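Local coordinates for protein EDTA monooxygenase (EDTA-degrading bacterium BNC1, PDB 5DQP) that probably acts as a flavin-dependent monooxygenase in EDTA degradation, inserting one atom of molecular oxygen into its substrate with help from a partner flavin reductase, at residues A42-A56 against I82-T94. Numbering follows the deposited sequence.
Sequences AEIARRGRIDAFFLA and ITGRVPDIGGIVT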
loop_
_atom_site.group_PDB
_atom_site.type_symbol
_atom_site.label_atom_id
_atom_site.label_comp_id
_atom_site.label_asym_id
_atom_site.label_seq_id
_atom_site.Cartn_x
_atom_site.Cartn_y
_atom_site.Cartn_z
ATOM N N ALA A 42 -14.912 -3.077 7.977
ATOM C CA ALA A 42 -15.115 -3.553 6.613
ATOM C C ALA A 42 -16.051 -4.757 6.595
ATOM O O ALA A 42 -16.835 -4.911 5.655
ATOM C CB ALA A 42 -13.774 -3.885 5.942
ATOM N N GLU A 43 -15.978 -5.613 7.624
ATOM C CA GLU A 43 -16.895 -6.752 7.730
ATOM C C GLU A 43 -18.328 -6.297 8.028
ATOM O O GLU A 43 -19.288 -6.948 7.598
ATOM C CB GLU A 43 -16.409 -7.729 8.807
ATOM C CG GLU A 43 -15.231 -8.662 8.410
ATOM C CD GLU A 43 -15.604 -9.846 7.463
ATOM O OE1 GLU A 43 -14.712 -10.698 7.212
ATOM O OE2 GLU A 43 -16.761 -9.937 6.965
ATOM N N ILE A 44 -18.505 -5.191 8.757
ATOM C CA ILE A 44 -19.847 -4.631 8.904
ATOM C C ILE A 44 -20.376 -4.147 7.553
ATOM O O ILE A 44 -21.520 -4.429 7.183
ATOM C CB ILE A 44 -19.851 -3.511 9.960
ATOM C CG1 ILE A 44 -19.717 -4.113 11.366
ATOM C CG2 ILE A 44 -21.115 -2.630 9.836
ATOM C CD1 ILE A 44 -19.337 -3.063 12.426
ATOM N N ALA A 45 -19.560 -3.410 6.796
ATOM C CA ALA A 45 -20.013 -2.953 5.483
ATOM C C ALA A 45 -20.284 -4.136 4.556
ATOM O O ALA A 45 -21.243 -4.119 3.775
ATOM C CB ALA A 45 -18.980 -1.995 4.874
ATOM N N ARG A 46 -19.462 -5.182 4.640
ATOM C CA ARG A 46 -19.684 -6.372 3.812
ATOM C C ARG A 46 -21.024 -7.028 4.127
ATOM O O ARG A 46 -21.770 -7.412 3.214
ATOM C CB ARG A 46 -18.546 -7.368 4.024
ATOM C CG ARG A 46 -18.574 -8.587 3.100
ATOM C CD ARG A 46 -17.615 -9.653 3.651
ATOM N NE ARG A 46 -17.940 -10.970 3.143
ATOM C CZ ARG A 46 -18.919 -11.732 3.615
ATOM N NH1 ARG A 46 -19.682 -11.303 4.618
ATOM N NH2 ARG A 46 -19.137 -12.925 3.075
ATOM N N ARG A 47 -21.350 -7.148 5.416
ATOM C CA ARG A 47 -22.650 -7.686 5.826
ATOM C C ARG A 47 -23.813 -6.850 5.277
ATOM O O ARG A 47 -24.856 -7.408 4.914
ATOM C CB ARG A 47 -22.720 -7.783 7.354
ATOM C CG ARG A 47 -24.116 -8.134 7.891
ATOM C CD ARG A 47 -24.113 -8.341 9.407
ATOM N NE ARG A 47 -24.393 -7.109 10.157
ATOM C CZ ARG A 47 -23.534 -6.517 10.979
ATOM N NH1 ARG A 47 -22.330 -7.042 11.181
ATOM N NH2 ARG A 47 -23.884 -5.406 11.615
ATOM N N GLY A 48 -23.641 -5.534 5.159
ATOM C CA GLY A 48 -24.635 -4.695 4.517
ATOM C C GLY A 48 -24.634 -4.691 3.005
ATOM O O GLY A 48 -25.490 -4.028 2.403
ATOM N N ARG A 49 -23.715 -5.424 2.367
ATOM C CA ARG A 49 -23.514 -5.358 0.914
ATOM C C ARG A 49 -23.123 -3.960 0.433
ATOM O O ARG A 49 -23.400 -3.583 -0.712
ATOM C CB ARG A 49 -24.754 -5.823 0.148
ATOM C CG ARG A 49 -25.320 -7.150 0.587
ATOM C CD ARG A 49 -24.259 -8.245 0.665
ATOM N NE ARG A 49 -24.859 -9.489 1.150
ATOM C CZ ARG A 49 -24.354 -10.262 2.105
ATOM N NH1 ARG A 49 -23.218 -9.945 2.719
ATOM N NH2 ARG A 49 -24.997 -11.372 2.440
ATOM N N ILE A 50 -22.499 -3.154 1.293
ATOM C CA ILE A 50 -21.954 -1.894 0.808
ATOM C C ILE A 50 -21.059 -2.194 -0.384
ATOM O O ILE A 50 -20.370 -3.219 -0.416
ATOM C CB ILE A 50 -21.203 -1.163 1.936
ATOM C CG1 ILE A 50 -22.151 -0.880 3.111
ATOM C CG2 ILE A 50 -20.626 0.151 1.440
ATOM C CD1 ILE A 50 -23.504 -0.256 2.749
ATOM N N ASP A 51 -21.091 -1.323 -1.402
ATOM C CA ASP A 51 -20.325 -1.626 -2.605
ATOM C C ASP A 51 -18.824 -1.491 -2.371
ATOM O O ASP A 51 -18.048 -2.312 -2.871
ATOM C CB ASP A 51 -20.780 -0.745 -3.759
ATOM C CG ASP A 51 -22.203 -1.040 -4.158
ATOM O OD1 ASP A 51 -22.446 -2.158 -4.670
ATOM O OD2 ASP A 51 -23.077 -0.179 -3.925
ATOM N N ALA A 52 -18.389 -0.483 -1.612
ATOM C CA ALA A 52 -16.959 -0.329 -1.348
ATOM C C ALA A 52 -16.755 0.511 -0.093
ATOM O O ALA A 52 -17.607 1.333 0.257
ATOM C CB ALA A 52 -16.236 0.329 -2.535
ATOM N N PHE A 53 -15.621 0.295 0.585
ATOM C CA PHE A 53 -15.197 1.275 1.566
ATOM C C PHE A 53 -14.365 2.341 0.856
ATOM O O PHE A 53 -13.936 2.181 -0.290
ATOM C CB PHE A 53 -14.422 0.631 2.738
ATOM C CG PHE A 53 -13.134 -0.086 2.330
ATOM C CD1 PHE A 53 -11.954 0.615 2.176
ATOM C CD2 PHE A 53 -13.121 -1.461 2.120
ATOM C CE1 PHE A 53 -10.787 -0.024 1.787
ATOM C CE2 PHE A 53 -11.961 -2.120 1.751
ATOM C CZ PHE A 53 -10.788 -1.403 1.578
ATOM N N PHE A 54 -14.162 3.454 1.541
ATOM C CA PHE A 54 -13.364 4.541 1.013
ATOM C C PHE A 54 -12.396 5.036 2.079
ATOM O O PHE A 54 -12.766 5.193 3.249
ATOM C CB PHE A 54 -14.277 5.686 0.543
ATOM C CG PHE A 54 -13.552 6.977 0.273
ATOM C CD1 PHE A 54 -12.633 7.059 -0.754
ATOM C CD2 PHE A 54 -13.820 8.110 1.021
ATOM C CE1 PHE A 54 -11.978 8.233 -1.028
ATOM C CE2 PHE A 54 -13.168 9.323 0.746
ATOM C CZ PHE A 54 -12.250 9.377 -0.274
ATOM N N LEU A 55 -11.169 5.302 1.659
ATOM C CA LEU A 55 -10.135 5.863 2.511
ATOM C C LEU A 55 -9.683 7.186 1.916
ATOM O O LEU A 55 -9.147 7.222 0.806
ATOM C CB LEU A 55 -8.956 4.893 2.647
ATOM C CG LEU A 55 -9.257 3.614 3.430
ATOM C CD1 LEU A 55 -8.078 2.628 3.318
ATOM C CD2 LEU A 55 -9.548 3.928 4.883
ATOM N N ALA A 56 -9.936 8.270 2.635
ATOM C CA ALA A 56 -9.334 9.554 2.313
ATOM C C ALA A 56 -7.869 9.522 2.738
ATOM O O ALA A 56 -7.454 8.673 3.529
ATOM C CB ALA A 56 -10.072 10.687 3.020
ATOM N N ILE A 82 -6.742 -5.007 4.491
ATOM C CA ILE A 82 -8.178 -5.247 4.633
ATOM C C ILE A 82 -8.659 -6.298 3.636
ATOM O O ILE A 82 -9.296 -7.289 4.013
ATOM C CB ILE A 82 -8.975 -3.943 4.451
ATOM C CG1 ILE A 82 -8.638 -2.930 5.556
ATOM C CG2 ILE A 82 -10.482 -4.281 4.439
ATOM C CD1 ILE A 82 -9.416 -1.546 5.403
ATOM N N THR A 83 -8.453 -6.050 2.339
ATOM C CA THR A 83 -9.037 -6.955 1.352
ATOM C C THR A 83 -8.306 -8.286 1.281
ATOM O O THR A 83 -8.896 -9.270 0.816
ATOM C CB THR A 83 -9.110 -6.313 -0.038
ATOM O OG1 THR A 83 -7.795 -5.996 -0.509
ATOM C CG2 THR A 83 -9.992 -5.030 0.020
ATOM N N GLY A 84 -7.066 -8.360 1.770
ATOM C CA GLY A 84 -6.461 -9.665 1.977
ATOM C C GLY A 84 -7.282 -10.540 2.900
ATOM O O GLY A 84 -7.237 -11.765 2.796
ATOM N N ARG A 85 -8.063 -9.924 3.790
ATOM C CA ARG A 85 -8.793 -10.592 4.859
ATOM C C ARG A 85 -10.303 -10.613 4.652
ATOM O O ARG A 85 -10.954 -11.609 4.972
ATOM C CB ARG A 85 -8.487 -9.911 6.202
ATOM C CG ARG A 85 -9.459 -10.310 7.323
ATOM C CD ARG A 85 -8.880 -11.400 8.216
ATOM N NE ARG A 85 -7.576 -10.978 8.722
ATOM C CZ ARG A 85 -7.342 -10.521 9.947
ATOM N NH1 ARG A 85 -6.112 -10.159 10.287
ATOM N NH2 ARG A 85 -8.329 -10.435 10.836
ATOM N N VAL A 86 -10.886 -9.546 4.132
ATOM C CA VAL A 86 -12.331 -9.417 3.968
ATOM C C VAL A 86 -12.658 -9.577 2.484
ATOM O O VAL A 86 -12.205 -8.766 1.673
ATOM C CB VAL A 86 -12.823 -8.068 4.503
ATOM C CG1 VAL A 86 -14.341 -7.984 4.455
ATOM C CG2 VAL A 86 -12.285 -7.839 5.942
ATOM N N PRO A 87 -13.438 -10.581 2.091
ATOM C CA PRO A 87 -13.821 -10.737 0.682
ATOM C C PRO A 87 -14.942 -9.783 0.269
ATOM O O PRO A 87 -15.510 -9.057 1.082
ATOM C CB PRO A 87 -14.291 -12.189 0.613
ATOM C CG PRO A 87 -14.833 -12.462 1.985
ATOM C CD PRO A 87 -13.959 -11.671 2.938
ATOM N N ASP A 88 -15.210 -9.766 -1.043
ATOM C CA ASP A 88 -16.393 -9.142 -1.636
ATOM C C ASP A 88 -16.328 -7.620 -1.714
ATOM O O ASP A 88 -16.453 -7.041 -2.789
ATOM C CB ASP A 88 -17.650 -9.543 -0.857
ATOM C CG ASP A 88 -17.956 -11.032 -0.963
ATOM O OD1 ASP A 88 -17.796 -11.624 -2.061
ATOM O OD2 ASP A 88 -18.371 -11.606 0.059
ATOM N N ILE A 89 -16.187 -6.951 -0.579
ATOM C CA ILE A 89 -16.388 -5.515 -0.584
ATOM C C ILE A 89 -15.260 -4.834 -1.338
ATOM O O ILE A 89 -14.084 -5.195 -1.200
ATOM C CB ILE A 89 -16.497 -4.994 0.852
ATOM C CG1 ILE A 89 -16.830 -3.503 0.810
ATOM C CG2 ILE A 89 -15.241 -5.347 1.613
ATOM C CD1 ILE A 89 -17.528 -3.053 2.008
ATOM N N GLY A 90 -15.616 -3.851 -2.152
ATOM C CA GLY A 90 -14.618 -3.053 -2.824
ATOM C C GLY A 90 -13.948 -2.059 -1.893
ATOM O O GLY A 90 -14.312 -1.888 -0.725
ATOM N N GLY A 91 -12.949 -1.379 -2.438
ATOM C CA GLY A 91 -12.252 -0.356 -1.694
ATOM C C GLY A 91 -11.799 0.736 -2.631
ATOM O O GLY A 91 -11.451 0.467 -3.780
ATOM N N ILE A 92 -11.829 1.976 -2.158
ATOM C CA ILE A 92 -11.415 3.135 -2.930
ATOM C C ILE A 92 -10.376 3.846 -2.095
ATOM O O ILE A 92 -10.659 4.226 -0.953
ATOM C CB ILE A 92 -12.599 4.069 -3.235
ATOM C CG1 ILE A 92 -13.657 3.323 -4.086
ATOM C CG2 ILE A 92 -12.111 5.381 -3.866
ATOM C CD1 ILE A 92 -15.067 3.978 -4.054
ATOM N N VAL A 93 -9.186 4.033 -2.654
ATOM C CA VAL A 93 -8.071 4.633 -1.930
ATOM C C VAL A 93 -7.675 5.963 -2.571
ATOM O O VAL A 93 -7.669 6.109 -3.799
ATOM C CB VAL A 93 -6.888 3.651 -1.852
ATOM C CG1 VAL A 93 -7.349 2.375 -1.141
ATOM C CG2 VAL A 93 -6.387 3.293 -3.226
ATOM N N THR A 94 -7.369 6.937 -1.726
ATOM C CA THR A 94 -6.927 8.248 -2.171
ATOM C C THR A 94 -5.419 8.264 -2.363
ATOM O O THR A 94 -4.671 7.868 -1.461
ATOM C CB THR A 94 -7.322 9.316 -1.147
ATOM O OG1 THR A 94 -8.737 9.351 -1.030
ATOM C CG2 THR A 94 -6.799 10.697 -1.560
HETATM O O HOH W 1 -18.327 -13.995 0.306
#
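With chi1 at 61°, the CG of Phe53 sits between its own backbone N and carbonyl carbon, and this swings the ring across the neighbouring strand onto Gly91. The CA of Gly91 lies over the ring centre, 3.7 Å from the centroid of Phe53, in a CH-pi contact whose closeness follows from glycine having no side chain. Ile82 CD1 approaches the opposite face near its rim, and Thr83 CG2 meets the edge 3.9 Å from Phe53 CE2. Ile89 extends its chain (chi1 -175°, chi2 154°) toward the last turns of helix 35-47, bringing CD1 to a tight 3.4 Å from Ala45 CB.

Strands 52-55 and 90-94 run parallel within the TIM-barrel fold of the luciferase-like monooxygenases, joined by a right-handed beta-alpha-beta crossover through helix 75-85. The Phe53 ring lies between Gly91 of strand 90-94 and Ile82 of the crossover helix, whereas Phe54 points to the other side of the sheet, its CD1 3.6 Å from Ile92 CG2. The parallel-strand backbone bonds include Phe53 N to Gly90 O, Ile92 N to Phe53 O and Leu55 N to Ile92 O (2.9 Å).

Near the N-terminal ends of the strands, Arg46 NE makes a weak hydrogen bond to Asp88 OD2 at 3.2 Å that forms part of a salt bridge. At the C-terminal ends, Thr94 OG1 lies 2.8 Å from Leu55 O, beside Asp57; both Thr94 and Asp57 are predicted to bind FMN.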